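Local coordinates for protein polymeric immunoglobulin receptor (Mus musculus, PDB 4NOF) that probably binds polymeric immunoglobulins and carries them across mucosal epithelia, this chain being the second of its extracellular immunoglobulin-like domains, at residues Asp16-Phe27 and Leu73-Thr84. Numbering follows the deposited sequence.
With NAG (2-acetamido-2-deoxy-beta-D-glucopyranose), chain C.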
loop_
_atom_site.group_PDB
_atom_site.type_symbol
_atom_site.label_atom_id
_atom_site.label_comp_id
_atom_site.label_asym_id
_atom_site.label_seq_id
_atom_site.Cartn_x
_atom_site.Cartn_y
_atom_site.Cartn_z
ATOM N N ASP A 16 -11.825 7.148 8.928
ATOM C CA ASP A 16 -13.259 7.191 8.621
ATOM C C ASP A 16 -13.544 7.079 7.126
ATOM O O ASP A 16 -12.769 7.519 6.288
ATOM C CB ASP A 16 -13.838 8.524 9.107
ATOM C CG ASP A 16 -14.043 8.573 10.595
ATOM O OD1 ASP A 16 -13.837 7.547 11.303
ATOM O OD2 ASP A 16 -14.461 9.672 11.048
ATOM N N ILE A 17 -14.673 6.482 6.797
ATOM C CA ILE A 17 -15.119 6.384 5.430
ATOM C C ILE A 17 -15.121 7.771 4.772
ATOM O O ILE A 17 -15.445 8.772 5.409
ATOM C CB ILE A 17 -16.508 5.700 5.348
ATOM C CG1 ILE A 17 -16.869 5.377 3.902
ATOM C CG2 ILE A 17 -17.591 6.535 6.000
ATOM C CD1 ILE A 17 -17.951 4.329 3.811
ATOM N N GLY A 18 -14.720 7.798 3.494
ATOM C CA GLY A 18 -14.530 9.031 2.725
ATOM C C GLY A 18 -13.297 9.882 2.941
ATOM O O GLY A 18 -13.107 10.860 2.213
ATOM N N ARG A 19 -12.475 9.565 3.940
ATOM C CA ARG A 19 -11.237 10.285 4.198
ATOM C C ARG A 19 -10.097 9.699 3.297
ATOM O O ARG A 19 -10.357 8.898 2.403
ATOM C CB ARG A 19 -10.891 10.200 5.681
ATOM C CG ARG A 19 -11.994 10.768 6.606
ATOM C CD ARG A 19 -12.388 12.189 6.221
ATOM N NE ARG A 19 -13.284 12.849 7.189
ATOM C CZ ARG A 19 -14.610 12.965 7.062
ATOM N NH1 ARG A 19 -15.262 12.429 6.023
ATOM N NH2 ARG A 19 -15.303 13.614 7.996
ATOM N N ASN A 20 -8.887 10.205 3.479
ATOM C CA ASN A 20 -7.715 9.711 2.736
ATOM C C ASN A 20 -6.682 9.163 3.682
ATOM O O ASN A 20 -6.658 9.506 4.859
ATOM C CB ASN A 20 -7.116 10.789 1.825
ATOM C CG ASN A 20 -6.249 11.793 2.569
ATOM O OD1 ASN A 20 -5.057 11.562 2.835
ATOM N ND2 ASN A 20 -6.860 12.929 2.914
ATOM N N VAL A 21 -5.843 8.265 3.179
ATOM C CA VAL A 21 -4.749 7.720 3.945
ATOM C C VAL A 21 -3.493 7.782 3.109
ATOM O O VAL A 21 -3.541 7.539 1.897
ATOM C CB VAL A 21 -5.015 6.263 4.412
ATOM C CG1 VAL A 21 -5.205 5.285 3.246
ATOM C CG2 VAL A 21 -3.911 5.789 5.319
ATOM N N THR A 22 -2.385 8.103 3.756
ATOM C CA THR A 22 -1.077 8.006 3.137
ATOM C C THR A 22 -0.333 6.844 3.755
ATOM O O THR A 22 0.062 6.881 4.919
ATOM C CB THR A 22 -0.250 9.297 3.291
ATOM O OG1 THR A 22 -0.960 10.365 2.656
ATOM C CG2 THR A 22 1.130 9.113 2.627
ATOM N N ILE A 23 -0.143 5.786 2.965
ATOM C CA ILE A 23 0.558 4.565 3.392
ATOM C C ILE A 23 2.059 4.736 3.135
ATOM O O ILE A 23 2.451 5.103 2.044
ATOM C CB ILE A 23 0.038 3.337 2.601
ATOM C CG1 ILE A 23 -1.447 3.108 2.877
ATOM C CG2 ILE A 23 0.860 2.083 2.920
ATOM C CD1 ILE A 23 -2.097 2.097 1.958
ATOM N N GLU A 24 2.870 4.472 4.148
ATOM C CA GLU A 24 4.315 4.534 4.081
ATOM C C GLU A 24 4.908 3.160 3.786
ATOM O O GLU A 24 4.654 2.174 4.521
ATOM C CB GLU A 24 4.874 5.041 5.408
ATOM C CG GLU A 24 6.373 5.293 5.354
ATOM C CD GLU A 24 6.883 6.050 6.578
ATOM O OE1 GLU A 24 6.366 7.160 6.842
ATOM O OE2 GLU A 24 7.800 5.538 7.251
ATOM N N CYS A 25 5.730 3.086 2.749
ATOM C CA CYS A 25 6.339 1.835 2.297
ATOM C C CYS A 25 7.866 1.966 2.338
ATOM O O CYS A 25 8.477 2.443 1.370
ATOM C CB CYS A 25 5.902 1.534 0.865
ATOM S SG CYS A 25 4.115 1.228 0.719
ATOM N N PRO A 26 8.483 1.549 3.446
ATOM C CA PRO A 26 9.946 1.575 3.546
ATOM C C PRO A 26 10.635 0.498 2.737
ATOM O O PRO A 26 10.085 -0.570 2.522
ATOM C CB PRO A 26 10.232 1.341 5.049
ATOM C CG PRO A 26 8.929 1.053 5.701
ATOM C CD PRO A 26 7.835 1.026 4.664
ATOM N N PHE A 27 11.851 0.786 2.278
ATOM C CA PHE A 27 12.663 -0.204 1.609
ATOM C C PHE A 27 14.148 0.121 1.798
ATOM O O PHE A 27 14.493 1.189 2.310
ATOM C CB PHE A 27 12.307 -0.309 0.122
ATOM C CG PHE A 27 12.497 0.960 -0.651
ATOM C CD1 PHE A 27 11.483 1.924 -0.722
ATOM C CD2 PHE A 27 13.693 1.230 -1.273
ATOM C CE1 PHE A 27 11.676 3.123 -1.420
ATOM C CE2 PHE A 27 13.886 2.407 -1.996
ATOM C CZ PHE A 27 12.889 3.359 -2.068
ATOM N N LEU A 73 15.602 8.585 -0.094
ATOM C CA LEU A 73 15.725 7.520 -1.068
ATOM C C LEU A 73 15.221 6.143 -0.593
ATOM O O LEU A 73 15.383 5.171 -1.331
ATOM C CB LEU A 73 17.187 7.384 -1.525
ATOM C CG LEU A 73 17.889 8.691 -1.917
ATOM C CD1 LEU A 73 19.314 8.403 -2.398
ATOM C CD2 LEU A 73 17.083 9.433 -2.977
ATOM N N THR A 74 14.680 6.063 0.626
ATOM C CA THR A 74 14.392 4.772 1.272
ATOM C C THR A 74 12.925 4.550 1.652
ATOM O O THR A 74 12.623 3.683 2.442
ATOM C CB THR A 74 15.211 4.584 2.570
ATOM O OG1 THR A 74 14.822 5.564 3.533
ATOM C CG2 THR A 74 16.685 4.677 2.294
ATOM N N VAL A 75 12.015 5.342 1.085
ATOM C CA VAL A 75 10.600 5.195 1.395
ATOM C C VAL A 75 9.799 5.701 0.211
ATOM O O VAL A 75 10.167 6.698 -0.401
ATOM C CB VAL A 75 10.173 5.950 2.687
ATOM C CG1 VAL A 75 10.317 7.442 2.519
ATOM C CG2 VAL A 75 8.753 5.605 3.058
ATOM N N PHE A 76 8.719 4.992 -0.124
ATOM C CA PHE A 76 7.714 5.526 -1.024
ATOM C C PHE A 76 6.371 5.544 -0.344
ATOM O O PHE A 76 6.184 4.980 0.755
ATOM C CB PHE A 76 7.661 4.841 -2.395
ATOM C CG PHE A 76 7.131 3.430 -2.382
ATOM C CD1 PHE A 76 7.981 2.356 -2.138
ATOM C CD2 PHE A 76 5.777 3.162 -2.698
ATOM C CE1 PHE A 76 7.487 1.045 -2.161
ATOM C CE2 PHE A 76 5.296 1.845 -2.731
ATOM C CZ PHE A 76 6.160 0.795 -2.447
ATOM N N TYR A 77 5.445 6.256 -0.972
ATOM C CA TYR A 77 4.151 6.518 -0.381
ATOM C C TYR A 77 3.066 6.205 -1.371
ATOM O O TYR A 77 3.235 6.394 -2.568
ATOM C CB TYR A 77 4.004 7.955 0.071
ATOM C CG TYR A 77 5.056 8.409 1.045
ATOM C CD1 TYR A 77 4.903 8.186 2.419
ATOM C CD2 TYR A 77 6.232 8.988 0.593
ATOM C CE1 TYR A 77 5.889 8.603 3.326
ATOM C CE2 TYR A 77 7.228 9.396 1.505
ATOM C CZ TYR A 77 7.044 9.209 2.850
ATOM O OH TYR A 77 8.043 9.618 3.745
ATOM N N VAL A 78 1.951 5.694 -0.851
ATOM C CA VAL A 78 0.722 5.595 -1.630
ATOM C C VAL A 78 -0.417 6.288 -0.914
ATOM O O VAL A 78 -0.759 5.931 0.214
ATOM C CB VAL A 78 0.333 4.130 -1.918
ATOM C CG1 VAL A 78 -0.949 4.086 -2.721
ATOM C CG2 VAL A 78 1.463 3.429 -2.669
ATOM N N ASN A 79 -0.966 7.327 -1.536
ATOM C CA ASN A 79 -2.125 7.976 -0.981
ATOM C C ASN A 79 -3.334 7.354 -1.590
ATOM O O ASN A 79 -3.403 7.221 -2.795
ATOM C CB ASN A 79 -2.143 9.490 -1.227
ATOM C CG ASN A 79 -3.302 10.166 -0.492
ATOM O OD1 ASN A 79 -4.328 10.406 -1.087
ATOM N ND2 ASN A 79 -3.165 10.373 0.808
ATOM N N ILE A 80 -4.290 6.957 -0.759
ATOM C CA ILE A 80 -5.580 6.522 -1.252
ATOM C C ILE A 80 -6.647 7.435 -0.704
ATOM O O ILE A 80 -6.781 7.577 0.513
ATOM C CB ILE A 80 -5.907 5.052 -0.876
ATOM C CG1 ILE A 80 -4.818 4.095 -1.362
ATOM C CG2 ILE A 80 -7.238 4.629 -1.464
ATOM C CD1 ILE A 80 -4.908 2.742 -0.743
ATOM N N SER A 81 -7.379 8.065 -1.608
ATOM C CA SER A 81 -8.443 8.998 -1.205
ATOM C C SER A 81 -9.850 8.397 -1.337
ATOM O O SER A 81 -10.047 7.352 -1.930
ATOM C CB SER A 81 -8.338 10.266 -2.031
ATOM O OG SER A 81 -8.534 9.997 -3.395
ATOM N N HIS A 82 -10.833 9.103 -0.785
ATOM C CA HIS A 82 -12.232 8.694 -0.871
ATOM C C HIS A 82 -12.418 7.254 -0.419
ATOM O O HIS A 82 -13.020 6.433 -1.101
ATOM C CB HIS A 82 -12.746 8.884 -2.309
ATOM C CG HIS A 82 -12.656 10.303 -2.784
ATOM N ND1 HIS A 82 -11.853 10.691 -3.836
ATOM C CD2 HIS A 82 -13.216 11.438 -2.301
ATOM C CE1 HIS A 82 -11.947 12.000 -4.000
ATOM N NE2 HIS A 82 -12.763 12.479 -3.080
ATOM N N LEU A 83 -11.882 6.945 0.754
ATOM C CA LEU A 83 -11.923 5.578 1.252
ATOM C C LEU A 83 -13.329 5.010 1.355
ATOM O O LEU A 83 -14.260 5.720 1.770
ATOM C CB LEU A 83 -11.252 5.501 2.597
ATOM C CG LEU A 83 -9.735 5.698 2.548
ATOM C CD1 LEU A 83 -9.188 5.975 3.941
ATOM C CD2 LEU A 83 -9.075 4.475 1.952
ATOM N N THR A 84 -13.458 3.747 0.956
ATOM C CA THR A 84 -14.680 2.952 1.054
ATOM C C THR A 84 -14.501 1.780 2.013
ATOM O O THR A 84 -13.374 1.371 2.326
ATOM C CB THR A 84 -15.090 2.341 -0.306
ATOM O OG1 THR A 84 -14.133 1.361 -0.748
ATOM C CG2 THR A 84 -15.237 3.429 -1.359
HETATM C C1 NAG C . -6.220 14.014 3.632
HETATM C C2 NAG C . -6.834 15.381 3.360
HETATM C C3 NAG C . -6.104 16.451 4.164
HETATM C C4 NAG C . -6.049 16.080 5.642
HETATM C C5 NAG C . -5.476 14.672 5.799
HETATM C C6 NAG C . -5.501 14.188 7.243
HETATM C C7 NAG C . -7.845 15.538 1.124
HETATM C C8 NAG C . -7.673 15.915 -0.323
HETATM N N2 NAG C . -6.801 15.702 1.943
HETATM O O3 NAG C . -6.773 17.683 4.012
HETATM O O4 NAG C . -5.248 17.023 6.331
HETATM O O5 NAG C . -6.244 13.770 5.030
HETATM O O6 NAG C . -4.513 13.196 7.407
HETATM O O7 NAG C . -8.926 15.101 1.495
HETATM O O HOH W 1 -10.813 11.627 0.546
#
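With CG of N79 swung away from its backbone N (chi1 -174°), the side-chain amide leans across to the other strand, while OG1 of T22 sits beside its own backbone N (chi1 -61°) and meets it. ND2 of N79 thus spends both hydrogens on the 16-27 segment: one goes to T22 OG1 at 2.9 Å, the other to OD1 of N20 at 3.0 Å. The first acceptor lies almost in the N79 amide plane and the second within it, an arrangement that fixes the amide's rotation. N20 bears an N-linked glycan on ND2; N79 ND2 reaches N20 OD1 from above the carbonyl plane, a bond that would restrict the glycosylated amide.

Strands 21-26 and 75-80 run antiparallel, the B and E strands of a V-set immunoglobulin sandwich, and V21, I23 and C25 form hydrogen-bonded pairs with I80, V78 and F76. Branched apolar V21, I23, V78 and I80 suit this inner face, buried between the sheets, with I23 CD1 against I80 CD1. Here C25 makes the canonical immunoglobulin-fold disulfide to C93 of the opposite sheet. Its short side chain sets CB over the F76 ring centre, 3.4 Å from the centroid (CH-pi), and SG obliquely beside it at 4.1 Å, a sulfur-aromatic contact; F27 brings CD1 to the edge of that ring, 3.8 Å from F76 CD1. On the outer face CG of E24 is pressed tightly against V75 CG2 (3.3 Å), and the E24 carboxylate stays at the surface beside the edge of Y77. Beyond the strands, G18, whose positive phi suits the type II turn from D16 to R19, bonds through its backbone N-H to L83 O, N to O 2.7 Å.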